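Peptidoglycan-recognition protein SD (Drosophila melanogaster, PDB 2RKQ) binds peptidoglycan of Gram-positive bacteria as a secreted innate immune sensor and activates the Toll pathway. Local coordinates at residues Val5-Ala8 with Glu9-Ala12; Gln53-Met57 with Ser58-Phe62; Ala153-Ala156 with Leu157-Trp161. All blocks are in the same frame, centred on the assembly; numbering follows the deposited sequence. Where two conformers were deposited one is given.

Contact 1. Residues Val5-Ala8 with Glu9-Ala12; sequences VTRA and EWNA
Glu9 OE2 is gripped twice by Thr6. The hydroxyl OG1 of Thr6 donates to Glu9 OE2 over 2.8 Å, arriving on the anti lone pair, the one turned away from the other carboxylate oxygen. The backbone N of Thr6 meets Glu9 OE2 at 3.0 Å, but from well above the carboxylate plane. Thr6 chi1 of 62° sets OG1 between its own N and carbonyl carbon, where it can both donate to the carboxylate and accept a weak bond from Glu9 N (3.5 Å). These reciprocal bonds make a capping box at the start of a single turn, one limb being weak. Val5 CG1 packs against the Glu9 CB methylene at 3.6 Å. The turn closes with a Schellman pattern: Ala12 N donates to Arg7 O at 3.0 Å in a nearly straight bond (173°), Asn11 N donates to Ala8 O, and Asn11 has positive phi. The methyl of Ala12 also lies 3.8 Å from Arg7 CB. Trp10 chi1 of 59° sets CG between its own backbone N and carbonyl carbon, and this brings the indole face against Arg7 CA, which stands 3.9 Å from the centroid of the five-membered ring, a CH-pi contact; Val5 O lies at the indole edge. The indole is buried against helix 42-58, touching Ser46, Met49 and Gln53, and NE1 is satisfied by Glu79 O. Arg7 directs its guanidinium outside the turn, to a salt bridge with Asp64. Because two donors converge on Glu9 OE2, the ionised carboxylate is probably favoured, which would place its charge beside the Thr6 N-H.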
loop_
_atom_site.group_PDB
_atom_site.type_symbol
_atom_site.label_atom_id
_atom_site.label_comp_id
_atom_site.label_asym_id
_atom_site.label_seq_id
_atom_site.Cartn_x
_atom_site.Cartn_y
_atom_site.Cartn_z
ATOM N N VAL A 5 3.486 -1.222 12.254
ATOM C CA VAL A 5 4.523 -0.271 12.635
ATOM C C VAL A 5 3.955 1.115 12.385
ATOM O O VAL A 5 3.849 1.564 11.236
ATOM C CB VAL A 5 5.798 -0.468 11.823
ATOM C CG1 VAL A 5 6.872 0.543 12.261
ATOM C CG2 VAL A 5 6.319 -1.909 11.950
ATOM N N THR A 6 3.568 1.783 13.458
ATOM C CA THR A 6 2.918 3.073 13.338
ATOM C C THR A 6 3.887 4.114 12.823
ATOM O O THR A 6 5.107 3.925 12.840
ATOM C CB THR A 6 2.369 3.552 14.670
ATOM O OG1 THR A 6 3.451 3.725 15.588
ATOM C CG2 THR A 6 1.342 2.561 15.224
ATOM N N ARG A 7 3.322 5.218 12.353
ATOM C CA ARG A 7 4.126 6.306 11.829
ATOM C C ARG A 7 5.225 6.696 12.806
ATOM O O ARG A 7 6.368 6.883 12.411
ATOM C CB ARG A 7 3.241 7.513 11.519
ATOM C CG ARG A 7 2.205 7.276 10.409
ATOM C CD ARG A 7 1.396 8.537 10.173
ATOM N NE ARG A 7 2.202 9.579 9.523
ATOM C CZ ARG A 7 2.207 9.804 8.204
ATOM N NH1 ARG A 7 1.486 9.056 7.379
ATOM N NH2 ARG A 7 2.946 10.790 7.702
ATOM N N ALA A 8 4.888 6.818 14.093
ATOM C CA ALA A 8 5.907 7.200 15.077
ATOM C C ALA A 8 7.034 6.169 15.157
ATOM O O ALA A 8 8.214 6.517 15.320
ATOM C CB ALA A 8 5.279 7.407 16.453
ATOM N N GLU A 9 6.663 4.896 15.039
ATOM C CA GLU A 9 7.629 3.792 15.137
ATOM C C GLU A 9 8.609 3.725 13.974
ATOM O O GLU A 9 9.697 3.177 14.125
ATOM C CB GLU A 9 6.905 2.459 15.303
ATOM C CG GLU A 9 6.276 2.265 16.677
ATOM C CD GLU A 9 5.401 1.030 16.701
ATOM O OE1 GLU A 9 5.908 -0.043 17.083
ATOM O OE2 GLU A 9 4.227 1.130 16.311
ATOM N N TRP A 10 8.247 4.290 12.818
ATOM C CA TRP A 10 9.226 4.449 11.763
ATOM C C TRP A 10 9.745 5.872 11.597
ATOM O O TRP A 10 10.434 6.184 10.627
ATOM C CB TRP A 10 8.763 3.835 10.432
ATOM C CG TRP A 10 7.481 4.341 9.791
ATOM C CD1 TRP A 10 6.228 3.825 9.952
ATOM C CD2 TRP A 10 7.378 5.337 8.764
ATOM N NE1 TRP A 10 5.330 4.482 9.129
ATOM C CE2 TRP A 10 6.011 5.419 8.396
ATOM C CE3 TRP A 10 8.304 6.193 8.133
ATOM C CZ2 TRP A 10 5.545 6.302 7.430
ATOM C CZ3 TRP A 10 7.838 7.069 7.163
ATOM C CH2 TRP A 10 6.467 7.117 6.814
ATOM N N ASN A 11 9.433 6.715 12.574
ATOM C CA ASN A 11 9.910 8.095 12.618
ATOM C C ASN A 11 9.507 8.864 11.370
ATOM O O ASN A 11 10.306 9.595 10.774
ATOM C CB ASN A 11 11.428 8.148 12.854
ATOM C CG ASN A 11 11.907 9.531 13.216
ATOM O OD1 ASN A 11 11.196 10.297 13.888
ATOM N ND2 ASN A 11 13.102 9.877 12.755
ATOM N N ALA A 12 8.250 8.688 10.981
ATOM C CA ALA A 12 7.676 9.427 9.869
ATOM C C ALA A 12 7.716 10.920 10.109
ATOM O O ALA A 12 7.636 11.365 11.253
ATOM C CB ALA A 12 6.223 8.992 9.682
#

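Contact 2. Residues Gln53-Met57 with Ser58-Phe62; sequences QNFQM and SKQKF
Phe55 O, gripped by two backbone donors, anchors the tight side of this contact: Lys59 N donates to it at 2.7 Å and Gln60 N at 3.3 Å. The side chains of the first pair close up as well. Phe55 has CG anti to its N (chi1 177°), which carries the ring to where Lys59 crosses it at about a right angle; Lys59 CB stands over the face, 4.0 Å from the ring centroid, a CH-pi contact. Gln56 packs tightly too: its carbonyl O takes Phe62 N at 2.9 Å, and its side chain runs beside that of Gln60, both pointing the same way with their amide planes 49° apart. The bond from Gln60 NE2 to Gln56 OE1 is weak and bent (134°). Phe62 completes this flank: the ring edge faces Gln56 OE1, and Gln60 CB sits over the centre of one face. All this forms the C-terminal end of helix 42-58. The Gln60 N to Phe55 O bond spans five residues, a pi-type step, and the bond from Phe62 N spans six; Lys61, the first residue to leave helical angles, has positive phi and turns the chain away. The cap is joined to the rest of the amidase-type domain by Gln56 touching Ile65 and Met57 touching Asn16. Looser than the Gln56 and Phe62 flank are exposed Ser58 and the outer end of Lys59, whose chain bends at chi2 and leads away from the helix. Ser58 is modelled in two conformers, and in one of them OG lies 2.6 Å from a water, a tentative link; that water donates weakly to Asn54 O.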
loop_
_atom_site.group_PDB
_atom_site.type_symbol
_atom_site.label_atom_id
_atom_site.label_comp_id
_atom_site.label_asym_id
_atom_site.label_seq_id
_atom_site.Cartn_x
_atom_site.Cartn_y
_atom_site.Cartn_z
ATOM N N GLN A 53 8.921 8.172 1.825
ATOM C CA GLN A 53 8.153 9.339 2.209
ATOM C C GLN A 53 8.844 10.599 1.749
ATOM O O GLN A 53 8.196 11.469 1.184
ATOM C CB GLN A 53 7.953 9.387 3.717
ATOM C CG GLN A 53 7.111 10.575 4.120
ATOM C CD GLN A 53 6.926 10.728 5.605
ATOM O OE1 GLN A 53 7.858 10.522 6.393
ATOM N NE2 GLN A 53 5.718 11.114 6.004
ATOM N N ASN A 54 10.143 10.701 2.020
ATOM C CA ASN A 54 10.888 11.915 1.679
ATOM C C ASN A 54 10.921 12.140 0.170
ATOM O O ASN A 54 10.786 13.280 -0.291
ATOM C CB ASN A 54 12.327 11.859 2.198
ATOM C CG ASN A 54 12.443 11.864 3.723
ATOM O OD1 ASN A 54 13.518 11.544 4.252
ATOM N ND2 ASN A 54 11.379 12.212 4.431
ATOM N N PHE A 55 11.105 11.075 -0.605
ATOM C CA PHE A 55 11.096 11.197 -2.061
ATOM C C PHE A 55 9.736 11.665 -2.564
ATOM O O PHE A 55 9.639 12.590 -3.372
ATOM C CB PHE A 55 11.444 9.869 -2.737
ATOM C CG PHE A 55 11.378 9.922 -4.242
ATOM C CD1 PHE A 55 10.239 9.486 -4.922
ATOM C CD2 PHE A 55 12.456 10.417 -4.978
ATOM C CE1 PHE A 55 10.171 9.542 -6.315
ATOM C CE2 PHE A 55 12.395 10.474 -6.376
ATOM C CZ PHE A 55 11.247 10.033 -7.039
ATOM N N GLN A 56 8.673 11.021 -2.101
ATOM C CA GLN A 56 7.343 11.381 -2.577
ATOM C C GLN A 56 6.942 12.794 -2.163
ATOM O O GLN A 56 6.304 13.523 -2.932
ATOM C CB GLN A 56 6.315 10.367 -2.088
ATOM C CG GLN A 56 6.561 8.997 -2.695
ATOM C CD GLN A 56 5.358 8.105 -2.602
ATOM O OE1 GLN A 56 4.892 7.555 -3.614
ATOM N NE2 GLN A 56 4.811 7.996 -1.422
ATOM N N MET A 57 7.304 13.188 -0.952
ATOM C CA MET A 57 6.958 14.517 -0.494
ATOM C C MET A 57 7.841 15.567 -1.153
ATOM O O MET A 57 7.349 16.621 -1.574
ATOM C CB MET A 57 7.047 14.587 1.022
ATOM C CG MET A 57 5.971 13.768 1.720
ATOM S SD MET A 57 6.082 13.772 3.516
ATOM C CE MET A 57 5.689 15.474 3.876
ATOM N N SER A 58 9.140 15.295 -1.251
ATOM C CA SER A 58 10.066 16.277 -1.821
ATOM C C SER A 58 10.119 16.328 -3.345
ATOM O O SER A 58 10.081 17.428 -3.920
ATOM C CB SER A 58 11.467 16.064 -1.269
ATOM O OG SER A 58 11.566 16.671 -0.006
ATOM N N LYS A 59 10.195 15.180 -4.001
ATOM C CA LYS A 59 10.322 15.140 -5.460
ATOM C C LYS A 59 8.972 15.099 -6.167
ATOM O O LYS A 59 8.759 15.833 -7.139
ATOM C CB LYS A 59 11.175 13.948 -5.910
ATOM C CG LYS A 59 12.510 13.803 -5.183
ATOM C CD LYS A 59 13.433 14.936 -5.508
ATOM C CE LYS A 59 14.841 14.670 -5.006
ATOM N NZ LYS A 59 15.631 15.934 -5.157
ATOM N N GLN A 60 8.071 14.232 -5.702
ATOM C CA GLN A 60 6.748 14.111 -6.319
ATOM C C GLN A 60 5.794 15.183 -5.783
ATOM O O GLN A 60 4.732 15.427 -6.380
ATOM C CB GLN A 60 6.160 12.698 -6.148
ATOM C CG GLN A 60 6.898 11.581 -6.930
ATOM C CD GLN A 60 6.265 10.212 -6.752
ATOM O OE1 GLN A 60 5.443 9.774 -7.572
ATOM N NE2 GLN A 60 6.646 9.519 -5.687
ATOM N N LYS A 61 6.176 15.827 -4.677
ATOM C CA LYS A 61 5.428 16.931 -4.070
ATOM C C LYS A 61 4.053 16.480 -3.521
ATOM O O LYS A 61 3.116 17.276 -3.394
ATOM C CB LYS A 61 5.304 18.120 -5.057
ATOM C CG LYS A 61 6.560 18.421 -5.897
ATOM C CD LYS A 61 7.680 19.019 -5.061
ATOM C CE LYS A 61 8.814 19.530 -5.961
ATOM N NZ LYS A 61 8.672 20.997 -6.268
ATOM N N PHE A 62 3.959 15.202 -3.162
ATOM C CA PHE A 62 2.787 14.691 -2.428
ATOM C C PHE A 62 2.764 15.295 -1.032
ATOM O O PHE A 62 3.817 15.683 -0.503
ATOM C CB PHE A 62 2.834 13.163 -2.280
ATOM C CG PHE A 62 2.699 12.396 -3.558
ATOM C CD1 PHE A 62 2.930 11.024 -3.548
ATOM C CD2 PHE A 62 2.311 13.008 -4.758
ATOM C CE1 PHE A 62 2.789 10.276 -4.713
ATOM C CE2 PHE A 62 2.174 12.257 -5.945
ATOM C CZ PHE A 62 2.431 10.888 -5.907
HETATM O O HOH W 1 10.912 15.534 2.292
#

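Contact 3. Residues Ala153-Ala156 with Leu157-Trp161; sequences ALYA and LIQQW
Tyr155 and Gln159 pack one turn apart near the C-terminal end of helix 152-158, where a type I beta turn runs from Ile158 to Trp161. A backbone bond joins Gln159 N to Tyr155 O at 3.0 Å. Tyr155 chi1, at -174°, puts CG anti to the backbone N, which directs the ring along the next turn to Gln159 and Ile158. There Gln159, extended past CG, stacks its amide on the ring with the planes 24° apart; Gln159 CG is 4.0 Å from the ring centroid, over the face. Ile158 touches the same ring from an oblique direction, CD1 lying 3.9 Å from Tyr155 CD2. Its first torsion wedges CG1 between N and carbonyl carbon, where it lies 3.3 Å from Tyr155 O; the chi2 of 110° is off-staggered, which suggests some strain. The other branch, CG2, turns to Leu154 CD1 at 3.8 Å. Replacing Tyr155 with an alanine would probably leave the Gln159 amide free to turn and Ile158 CD1 without its ring neighbour. Trp161 touches Ala119 and Leu123 of helix 113-128. A water in the plane of the tyrosine ring sits at its edge, 2.6 Å from Tyr155 OH.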
loop_
_atom_site.group_PDB
_atom_site.type_symbol
_atom_site.label_atom_id
_atom_site.label_comp_id
_atom_site.label_asym_id
_atom_site.label_seq_id
_atom_site.Cartn_x
_atom_site.Cartn_y
_atom_site.Cartn_z
ATOM N N ALA A 153 4.882 -10.399 -11.288
ATOM C CA ALA A 153 4.856 -11.561 -10.403
ATOM C C ALA A 153 3.884 -11.349 -9.261
ATOM O O ALA A 153 3.128 -12.251 -8.887
ATOM C CB ALA A 153 6.256 -11.866 -9.860
ATOM N N LEU A 154 3.898 -10.139 -8.707
ATOM C CA LEU A 154 2.985 -9.852 -7.617
ATOM C C LEU A 154 1.545 -9.718 -8.125
ATOM O O LEU A 154 0.602 -10.201 -7.488
ATOM C CB LEU A 154 3.457 -8.608 -6.864
ATOM C CG LEU A 154 2.530 -8.085 -5.767
ATOM C CD1 LEU A 154 2.117 -9.173 -4.759
ATOM C CD2 LEU A 154 3.243 -6.964 -5.051
ATOM N N TYR A 155 1.375 -9.090 -9.278
ATOM C CA TYR A 155 0.039 -8.990 -9.868
ATOM C C TYR A 155 -0.580 -10.362 -10.099
ATOM O O TYR A 155 -1.741 -10.577 -9.766
ATOM C CB TYR A 155 0.069 -8.200 -11.169
ATOM C CG TYR A 155 -1.300 -7.943 -11.742
ATOM C CD1 TYR A 155 -1.679 -8.521 -12.954
ATOM C CD2 TYR A 155 -2.232 -7.158 -11.056
ATOM C CE1 TYR A 155 -2.938 -8.289 -13.491
ATOM C CE2 TYR A 155 -3.494 -6.918 -11.589
ATOM C CZ TYR A 155 -3.832 -7.496 -12.801
ATOM O OH TYR A 155 -5.083 -7.264 -13.332
ATOM N N ALA A 156 0.218 -11.305 -10.589
ATOM C CA ALA A 156 -0.289 -12.667 -10.839
ATOM C C ALA A 156 -0.804 -13.324 -9.565
ATOM O O ALA A 156 -1.784 -14.088 -9.584
ATOM C CB ALA A 156 0.787 -13.513 -11.443
ATOM N N LEU A 157 -0.132 -13.032 -8.455
ATOM C CA LEU A 157 -0.530 -13.576 -7.169
ATOM C C LEU A 157 -1.834 -12.943 -6.684
ATOM O O LEU A 157 -2.770 -13.660 -6.289
ATOM C CB LEU A 157 0.583 -13.389 -6.129
ATOM C CG LEU A 157 1.870 -14.185 -6.339
ATOM C CD1 LEU A 157 2.878 -13.782 -5.257
ATOM C CD2 LEU A 157 1.588 -15.698 -6.305
ATOM N N ILE A 158 -1.905 -11.610 -6.722
ATOM C CA ILE A 158 -3.090 -10.944 -6.176
ATOM C C ILE A 158 -4.339 -11.280 -6.993
ATOM O O ILE A 158 -5.437 -11.320 -6.453
ATOM C CB ILE A 158 -2.914 -9.407 -5.976
ATOM C CG1 ILE A 158 -2.820 -8.665 -7.297
ATOM C CG2 ILE A 158 -1.706 -9.120 -5.115
ATOM C CD1 ILE A 158 -4.015 -7.826 -7.610
ATOM N N GLN A 159 -4.174 -11.556 -8.288
ATOM C CA GLN A 159 -5.341 -11.959 -9.085
ATOM C C GLN A 159 -5.975 -13.228 -8.547
ATOM O O GLN A 159 -7.124 -13.541 -8.874
ATOM C CB GLN A 159 -4.949 -12.211 -10.535
ATOM C CG GLN A 159 -4.608 -10.968 -11.322
ATOM C CD GLN A 159 -4.351 -11.293 -12.763
ATOM O OE1 GLN A 159 -5.134 -10.923 -13.647
ATOM N NE2 GLN A 159 -3.280 -12.013 -13.014
ATOM N N GLN A 160 -5.213 -13.995 -7.777
ATOM C CA GLN A 160 -5.732 -15.235 -7.214
ATOM C C GLN A 160 -6.391 -15.063 -5.851
ATOM O O GLN A 160 -7.009 -16.008 -5.336
ATOM C CB GLN A 160 -4.635 -16.298 -7.062
ATOM C CG GLN A 160 -3.832 -16.545 -8.317
ATOM C CD GLN A 160 -2.595 -17.428 -8.096
ATOM O OE1 GLN A 160 -2.108 -18.062 -9.035
ATOM N NE2 GLN A 160 -2.079 -17.462 -6.868
ATOM N N TRP A 161 -6.223 -13.888 -5.252
ATOM C CA TRP A 161 -6.750 -13.630 -3.926
ATOM C C TRP A 161 -8.251 -13.394 -3.941
ATOM O O TRP A 161 -8.817 -12.973 -4.957
ATOM C CB TRP A 161 -6.081 -12.390 -3.327
ATOM C CG TRP A 161 -4.628 -12.547 -3.026
ATOM C CD1 TRP A 161 -3.817 -13.606 -3.336
ATOM C CD2 TRP A 161 -3.800 -11.568 -2.402
ATOM N NE1 TRP A 161 -2.527 -13.350 -2.908
ATOM C CE2 TRP A 161 -2.490 -12.102 -2.342
ATOM C CE3 TRP A 161 -4.038 -10.287 -1.880
ATOM C CZ2 TRP A 161 -1.421 -11.398 -1.778
ATOM C CZ3 TRP A 161 -2.973 -9.583 -1.318
ATOM C CH2 TRP A 161 -1.681 -10.143 -1.280
HETATM O O HOH W 2 -5.861 -8.145 -15.598
#

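Contacts 1 and 2 are neighbours, their centres 17 Å apart, and Gln53 joins them directly: its NE2 lies 3.3 Å from Arg7 NH2, and its OE1 lies 3.5 Å from Trp10 CZ3, both as packing. Asp64 ties them further, since its OD2 takes the Arg7 guanidinium and Gln53 NE2 alike, while Lys13 O bonds to both as well. The turn at 5-12 is thereby docked on helix 42-58, whose C-terminal end carries contact 2. Contact 3 stands apart, across the chain's centre. Its centre is 28 Å from each of the others, with nearest atoms about 17 Å from contact 1 and about 15 Å from contact 2.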